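Local coordinates for protein transcription factor MBP1 (PDB 4UX5) that binds DNA through an N-terminal winged helix-turn-helix domain and probably acts as a transcription activator for RNA polymerase II, at residues W46-F58 with A100-F113. Sequence-based numbering, arbitrary orientation.
With nucleotides of chain C.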
loop_
_atom_site.group_PDB
_atom_site.type_symbol
_atom_site.label_atom_id
_atom_site.label_comp_id
_atom_site.label_asym_id
_atom_site.label_seq_id
_atom_site.Cartn_x
_atom_site.Cartn_y
_atom_site.Cartn_z
ATOM N N TRP A 46 8.366 -16.434 3.227
ATOM C CA TRP A 46 7.711 -15.392 4.001
ATOM C C TRP A 46 6.229 -15.717 4.116
ATOM O O TRP A 46 5.633 -16.276 3.194
ATOM C CB TRP A 46 7.916 -14.018 3.369
ATOM C CG TRP A 46 9.250 -13.411 3.672
ATOM C CD1 TRP A 46 10.430 -14.069 3.872
ATOM C CD2 TRP A 46 9.536 -12.017 3.829
ATOM N NE1 TRP A 46 11.434 -13.168 4.135
ATOM C CE2 TRP A 46 10.912 -11.900 4.114
ATOM C CE3 TRP A 46 8.764 -10.854 3.751
ATOM C CZ2 TRP A 46 11.529 -10.670 4.320
ATOM C CZ3 TRP A 46 9.378 -9.634 3.956
ATOM C CH2 TRP A 46 10.747 -9.552 4.238
ATOM N N ILE A 47 5.638 -15.371 5.254
ATOM C CA ILE A 47 4.266 -15.760 5.545
ATOM C C ILE A 47 3.399 -14.533 5.832
ATOM O O ILE A 47 3.897 -13.502 6.285
ATOM C CB ILE A 47 4.217 -16.750 6.737
ATOM C CG1 ILE A 47 2.862 -17.456 6.810
ATOM C CG2 ILE A 47 4.562 -16.044 8.045
ATOM C CD1 ILE A 47 2.886 -18.733 7.615
ATOM N N ASN A 48 2.106 -14.645 5.544
ATOM C CA ASN A 48 1.172 -13.536 5.716
ATOM C C ASN A 48 0.752 -13.370 7.176
ATOM O O ASN A 48 -0.034 -14.160 7.699
ATOM C CB ASN A 48 -0.058 -13.749 4.829
ATOM C CG ASN A 48 -0.864 -12.478 4.624
ATOM O OD1 ASN A 48 -1.092 -11.712 5.557
ATOM N ND2 ASN A 48 -1.296 -12.247 3.388
ATOM N N ALA A 49 1.277 -12.335 7.826
ATOM C CA ALA A 49 0.998 -12.088 9.238
ATOM C C ALA A 49 -0.451 -11.668 9.460
ATOM O O ALA A 49 -1.005 -11.872 10.539
ATOM C CB ALA A 49 1.942 -11.030 9.787
ATOM N N THR A 50 -1.059 -11.079 8.437
ATOM C CA THR A 50 -2.453 -10.661 8.519
ATOM C C THR A 50 -3.367 -11.881 8.542
ATOM O O THR A 50 -4.378 -11.895 9.241
ATOM C CB THR A 50 -2.839 -9.739 7.343
ATOM O OG1 THR A 50 -1.874 -8.688 7.224
ATOM C CG2 THR A 50 -4.217 -9.131 7.556
ATOM N N HIS A 51 -2.998 -12.906 7.780
ATOM C CA HIS A 51 -3.734 -14.167 7.776
ATOM C C HIS A 51 -3.640 -14.866 9.129
ATOM O O HIS A 51 -4.597 -15.494 9.582
ATOM C CB HIS A 51 -3.208 -15.100 6.682
ATOM C CG HIS A 51 -3.487 -14.629 5.290
ATOM N ND1 HIS A 51 -2.964 -15.252 4.177
ATOM C CD2 HIS A 51 -4.234 -13.599 4.825
ATOM C CE1 HIS A 51 -3.374 -14.627 3.089
ATOM N NE2 HIS A 51 -4.148 -13.619 3.455
ATOM N N ILE A 52 -2.475 -14.762 9.761
ATOM C CA ILE A 52 -2.242 -15.396 11.054
ATOM C C ILE A 52 -3.099 -14.747 12.135
ATOM O O ILE A 52 -3.790 -15.435 12.883
ATOM C CB ILE A 52 -0.756 -15.321 11.461
ATOM C CG1 ILE A 52 0.114 -16.075 10.452
ATOM C CG2 ILE A 52 -0.557 -15.883 12.859
ATOM C CD1 ILE A 52 1.597 -15.996 10.741
ATOM N N LEU A 53 -3.060 -13.421 12.205
ATOM C CA LEU A 53 -3.837 -12.684 13.196
ATOM C C LEU A 53 -5.341 -12.838 12.966
ATOM O O LEU A 53 -6.128 -12.746 13.906
ATOM C CB LEU A 53 -3.447 -11.206 13.188
ATOM C CG LEU A 53 -2.017 -10.914 13.647
ATOM C CD1 LEU A 53 -1.720 -9.424 13.581
ATOM C CD2 LEU A 53 -1.781 -11.453 15.055
ATOM N N LYS A 54 -5.733 -13.076 11.717
ATOM C CA LYS A 54 -7.130 -13.358 11.392
ATOM C C LYS A 54 -7.508 -14.772 11.808
ATOM O O LYS A 54 -8.670 -15.051 12.104
ATOM C CB LYS A 54 -7.393 -13.171 9.897
ATOM C CG LYS A 54 -7.500 -11.725 9.456
ATOM C CD LYS A 54 -7.532 -11.615 7.940
ATOM C CE LYS A 54 -8.772 -12.276 7.360
ATOM N NZ LYS A 54 -8.848 -12.119 5.881
ATOM N N ALA A 55 -6.523 -15.665 11.813
ATOM C CA ALA A 55 -6.733 -17.030 12.280
ATOM C C ALA A 55 -6.976 -17.015 13.784
ATOM O O ALA A 55 -7.761 -17.806 14.306
ATOM C CB ALA A 55 -5.544 -17.912 11.929
ATOM N N ALA A 56 -6.295 -16.107 14.475
ATOM C CA ALA A 56 -6.611 -15.818 15.865
ATOM C C ALA A 56 -7.904 -15.009 15.906
ATOM O O ALA A 56 -8.430 -14.622 14.864
ATOM C CB ALA A 56 -5.473 -15.068 16.534
ATOM N N GLY A 57 -8.416 -14.743 17.103
ATOM C CA GLY A 57 -9.714 -14.102 17.240
ATOM C C GLY A 57 -9.768 -12.618 16.913
ATOM O O GLY A 57 -10.818 -11.992 17.052
ATOM N N PHE A 58 -8.648 -12.059 16.464
ATOM C CA PHE A 58 -8.527 -10.615 16.271
ATOM C C PHE A 58 -9.318 -10.070 15.086
ATOM O O PHE A 58 -9.229 -10.587 13.973
ATOM C CB PHE A 58 -7.057 -10.233 16.105
ATOM C CG PHE A 58 -6.209 -10.587 17.284
ATOM C CD1 PHE A 58 -6.470 -10.035 18.528
ATOM C CD2 PHE A 58 -5.153 -11.472 17.155
ATOM C CE1 PHE A 58 -5.690 -10.360 19.624
ATOM C CE2 PHE A 58 -4.370 -11.801 18.247
ATOM C CZ PHE A 58 -4.638 -11.243 19.483
ATOM N N ALA A 100 2.856 -16.330 15.787
ATOM C CA ALA A 100 1.800 -17.312 15.986
ATOM C C ALA A 100 1.828 -17.855 17.410
ATOM O O ALA A 100 0.782 -18.121 18.004
ATOM C CB ALA A 100 1.933 -18.444 14.980
ATOM N N HIS A 101 3.027 -18.018 17.956
ATOM C CA HIS A 101 3.174 -18.453 19.337
ATOM C C HIS A 101 2.677 -17.377 20.296
ATOM O O HIS A 101 1.835 -17.651 21.149
ATOM C CB HIS A 101 4.631 -18.811 19.644
ATOM C CG HIS A 101 5.027 -20.179 19.183
ATOM N ND1 HIS A 101 5.899 -20.391 18.135
ATOM C CD2 HIS A 101 4.665 -21.407 19.623
ATOM C CE1 HIS A 101 6.061 -21.688 17.955
ATOM N NE2 HIS A 101 5.322 -22.329 18.845
ATOM N N ARG A 102 3.186 -16.155 20.131
ATOM C CA ARG A 102 2.836 -15.031 21.005
ATOM C C ARG A 102 1.335 -14.762 21.048
ATOM O O ARG A 102 0.824 -14.224 22.030
ATOM C CB ARG A 102 3.566 -13.754 20.570
ATOM C CG ARG A 102 5.082 -13.829 20.645
ATOM C CD ARG A 102 5.710 -12.440 20.639
ATOM N NE ARG A 102 5.166 -11.574 19.595
ATOM C CZ ARG A 102 5.680 -11.453 18.373
ATOM N NH1 ARG A 102 6.754 -12.149 18.028
ATOM N NH2 ARG A 102 5.117 -10.633 17.495
ATOM N N ASN A 103 0.632 -15.135 19.984
ATOM C CA ASN A 103 -0.806 -14.919 19.909
ATOM C C ASN A 103 -1.595 -16.223 19.990
ATOM O O ASN A 103 -2.759 -16.279 19.595
ATOM C CB ASN A 103 -1.161 -14.164 18.627
ATOM C CG ASN A 103 -0.626 -12.743 18.624
ATOM O OD1 ASN A 103 -1.295 -11.815 19.079
ATOM N ND2 ASN A 103 0.588 -12.566 18.115
ATOM N N ASN A 104 -0.942 -17.269 20.492
ATOM C CA ASN A 104 -1.613 -18.522 20.842
ATOM C C ASN A 104 -2.382 -19.167 19.684
ATOM O O ASN A 104 -3.567 -19.472 19.817
ATOM C CB ASN A 104 -2.568 -18.273 22.017
ATOM C CG ASN A 104 -2.915 -19.544 22.775
ATOM O OD1 ASN A 104 -2.084 -20.441 22.924
ATOM N ND2 ASN A 104 -4.150 -19.624 23.261
ATOM N N ILE A 105 -1.713 -19.386 18.556
ATOM C CA ILE A 105 -2.395 -19.909 17.373
ATOM C C ILE A 105 -1.498 -20.844 16.557
ATOM O O ILE A 105 -1.907 -21.365 15.517
ATOM C CB ILE A 105 -2.901 -18.750 16.472
ATOM C CG1 ILE A 105 -4.011 -19.218 15.523
ATOM C CG2 ILE A 105 -1.748 -18.107 15.709
ATOM C CD1 ILE A 105 -5.203 -19.825 16.225
ATOM N N PHE A 106 -0.280 -21.067 17.039
ATOM C CA PHE A 106 0.680 -21.899 16.322
ATOM C C PHE A 106 0.182 -23.327 16.093
ATOM O O PHE A 106 0.439 -23.921 15.044
ATOM C CB PHE A 106 2.013 -21.940 17.069
ATOM C CG PHE A 106 3.051 -22.786 16.390
ATOM C CD1 PHE A 106 3.812 -22.271 15.354
ATOM C CD2 PHE A 106 3.258 -24.099 16.781
ATOM C CE1 PHE A 106 4.767 -23.049 14.722
ATOM C CE2 PHE A 106 4.209 -24.881 16.154
ATOM C CZ PHE A 106 4.965 -24.356 15.123
ATOM N N ASP A 107 -0.519 -23.877 17.078
ATOM C CA ASP A 107 -0.997 -25.252 16.993
ATOM C C ASP A 107 -2.019 -25.448 15.875
ATOM O O ASP A 107 -1.974 -26.445 15.154
ATOM C CB ASP A 107 -1.600 -25.692 18.331
ATOM C CG ASP A 107 -0.550 -25.879 19.408
ATOM O OD1 ASP A 107 0.616 -26.164 19.059
ATOM O OD2 ASP A 107 -0.888 -25.747 20.603
ATOM N N ARG A 108 -2.939 -24.501 15.730
ATOM C CA ARG A 108 -3.959 -24.599 14.690
ATOM C C ARG A 108 -3.361 -24.395 13.300
ATOM O O ARG A 108 -3.890 -24.888 12.304
ATOM C CB ARG A 108 -5.076 -23.581 14.931
ATOM C CG ARG A 108 -6.255 -23.724 13.979
ATOM C CD ARG A 108 -7.306 -22.660 14.232
ATOM N NE ARG A 108 -8.450 -22.794 13.336
ATOM C CZ ARG A 108 -9.555 -23.472 13.633
ATOM N NH1 ARG A 108 -9.667 -24.081 14.804
ATOM N NH2 ARG A 108 -10.549 -23.539 12.757
ATOM N N LEU A 109 -2.248 -23.671 13.244
ATOM C CA LEU A 109 -1.612 -23.335 11.976
ATOM C C LEU A 109 -0.353 -24.158 11.733
ATOM O O LEU A 109 0.436 -23.836 10.850
ATOM C CB LEU A 109 -1.258 -21.848 11.934
ATOM C CG LEU A 109 -2.383 -20.846 12.184
ATOM C CD1 LEU A 109 -1.839 -19.431 12.093
ATOM C CD2 LEU A 109 -3.520 -21.055 11.198
ATOM N N ARG A 110 -0.169 -25.213 12.520
ATOM C CA ARG A 110 1.047 -26.027 12.448
ATOM C C ARG A 110 1.438 -26.519 11.039
ATOM O O ARG A 110 2.619 -26.462 10.684
ATOM C CB ARG A 110 0.924 -27.231 13.391
ATOM C CG ARG A 110 2.147 -28.130 13.395
ATOM C CD ARG A 110 2.055 -29.193 14.479
ATOM N NE ARG A 110 2.042 -28.607 15.816
ATOM C CZ ARG A 110 3.132 -28.366 16.537
ATOM N NH1 ARG A 110 4.330 -28.663 16.050
ATOM N NH2 ARG A 110 3.025 -27.829 17.744
ATOM N N PRO A 111 0.469 -27.000 10.229
ATOM C CA PRO A 111 0.881 -27.513 8.912
ATOM C C PRO A 111 1.558 -26.498 7.985
ATOM O O PRO A 111 2.405 -26.901 7.189
ATOM C CB PRO A 111 -0.442 -27.984 8.294
ATOM C CG PRO A 111 -1.296 -28.319 9.462
ATOM C CD PRO A 111 -0.955 -27.291 10.496
ATOM N N ILE A 112 1.207 -25.218 8.076
ATOM C CA ILE A 112 1.790 -24.225 7.173
ATOM C C ILE A 112 3.212 -23.862 7.600
ATOM O O ILE A 112 4.001 -23.356 6.801
ATOM C CB ILE A 112 0.925 -22.943 7.088
ATOM C CG1 ILE A 112 1.318 -22.110 5.863
ATOM C CG2 ILE A 112 1.057 -22.104 8.349
ATOM C CD1 ILE A 112 1.282 -22.878 4.560
ATOM N N PHE A 113 3.542 -24.139 8.858
ATOM C CA PHE A 113 4.883 -23.862 9.366
ATOM C C PHE A 113 5.805 -25.064 9.198
ATOM O O PHE A 113 7.017 -24.913 9.042
ATOM C CB PHE A 113 4.833 -23.452 10.841
ATOM C CG PHE A 113 4.223 -22.102 11.074
ATOM C CD1 PHE A 113 4.948 -20.950 10.822
ATOM C CD2 PHE A 113 2.928 -21.982 11.550
ATOM C CE1 PHE A 113 4.392 -19.706 11.031
ATOM C CE2 PHE A 113 2.366 -20.740 11.762
ATOM C CZ PHE A 113 3.100 -19.601 11.503
ATOM P P DC C 9 -8.124 -8.386 4.844
ATOM O OP1 DC C 9 -7.910 -9.841 4.667
ATOM O OP2 DC C 9 -9.072 -7.896 5.868
ATOM O "O5'" DC C 9 -6.709 -7.676 5.075
ATOM C "C5'" DC C 9 -5.628 -7.952 4.188
ATOM C "C4'" DC C 9 -5.049 -6.671 3.607
ATOM O "O4'" DC C 9 -5.984 -6.091 2.682
ATOM C "C3'" DC C 9 -4.780 -5.568 4.612
ATOM O "O3'" DC C 9 -3.487 -5.741 5.174
ATOM C "C2'" DC C 9 -4.855 -4.294 3.757
ATOM C "C1'" DC C 9 -5.697 -4.715 2.543
ATOM N N1 DC C 9 -6.990 -3.974 2.405
ATOM C C2 DC C 9 -7.074 -2.866 1.550
ATOM O O2 DC C 9 -6.069 -2.504 0.928
ATOM N N3 DC C 9 -8.257 -2.214 1.434
ATOM C C4 DC C 9 -9.318 -2.630 2.121
ATOM N N4 DC C 9 -10.462 -1.955 1.972
ATOM C C5 DC C 9 -9.257 -3.756 2.994
ATOM C C6 DC C 9 -8.085 -4.393 3.103
ATOM P P DG C 10 -3.193 -5.290 6.687
ATOM O OP1 DG C 10 -2.038 -6.083 7.169
ATOM O OP2 DG C 10 -4.478 -5.320 7.421
ATOM O "O5'" DG C 10 -2.700 -3.777 6.549
ATOM C "C5'" DG C 10 -1.552 -3.479 5.763
ATOM C "C4'" DG C 10 -1.608 -2.057 5.227
ATOM O "O4'" DG C 10 -2.905 -1.812 4.617
ATOM C "C3'" DG C 10 -1.423 -0.961 6.274
ATOM O "O3'" DG C 10 -0.668 0.098 5.720
ATOM C "C2'" DG C 10 -2.855 -0.526 6.563
ATOM C "C1'" DG C 10 -3.481 -0.657 5.187
ATOM N N9 DG C 10 -4.926 -0.828 5.221
ATOM C C8 DG C 10 -5.631 -1.743 5.964
ATOM N N7 DG C 10 -6.922 -1.663 5.796
ATOM C C5 DG C 10 -7.083 -0.628 4.885
ATOM C C6 DG C 10 -8.261 -0.085 4.323
ATOM O O6 DG C 10 -9.435 -0.424 4.528
ATOM N N1 DG C 10 -7.980 0.957 3.440
ATOM C C2 DG C 10 -6.718 1.413 3.140
ATOM N N2 DG C 10 -6.645 2.427 2.265
ATOM N N3 DG C 10 -5.605 0.911 3.659
ATOM C C4 DG C 10 -5.863 -0.102 4.521
#
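I52 and A56 on helix 49-55 and its end face A100 and I105 of 100-113, with CA atoms 6.7 Å apart for I52 and A100; at the other end the CA atoms of I47 and I112 are 9.0 Å apart. Helix 93-102 stops here in a Schellman motif: N104, with positive phi, sends its N-H to H101 O, while I105 N reaches back to A100 O. The turn thus delivers I105 to the last turn of helix 49-55, where its CD1 lies 3.8 Å from A55 O. I52 is the hub, and its two branches divide the work. With CG1 beside the backbone N (chi1 -62°), CG2 meets I105 CG2 and L109 CD1, each at 3.8 Å, and CD1 comes to the edge of the F113 ring near its plane, 4.0 Å from CZ. Both methyls of L109 press on A55 CB from one side, CD2 the nearer. I47, its chain extended, sets CD1 against both I112 CG2 and F113 CE1, 3.9 Å from each. Beyond the C-terminal end of helix 49-55, the N103 amide stands almost perpendicular to the F58 ring (87° between planes), OD1 3.2 Å from CE2, while ND2 is bonded to L99 O. On the DNA side of helix 49-55, T50 OG1 donates to DG10 OP1 (2.6 Å) and K54 NZ to DC9 OP1, both of chain C; N48 caps the helix start through OD1. The apolar contacts of I47, I52 and A55 with I105, L109 and F113 pack this phosphate-gripping helix against the end of helix 93-102 and the chain leading into helix 110-114, within the KilA-N (APSES-type) winged helix-turn-helix domain.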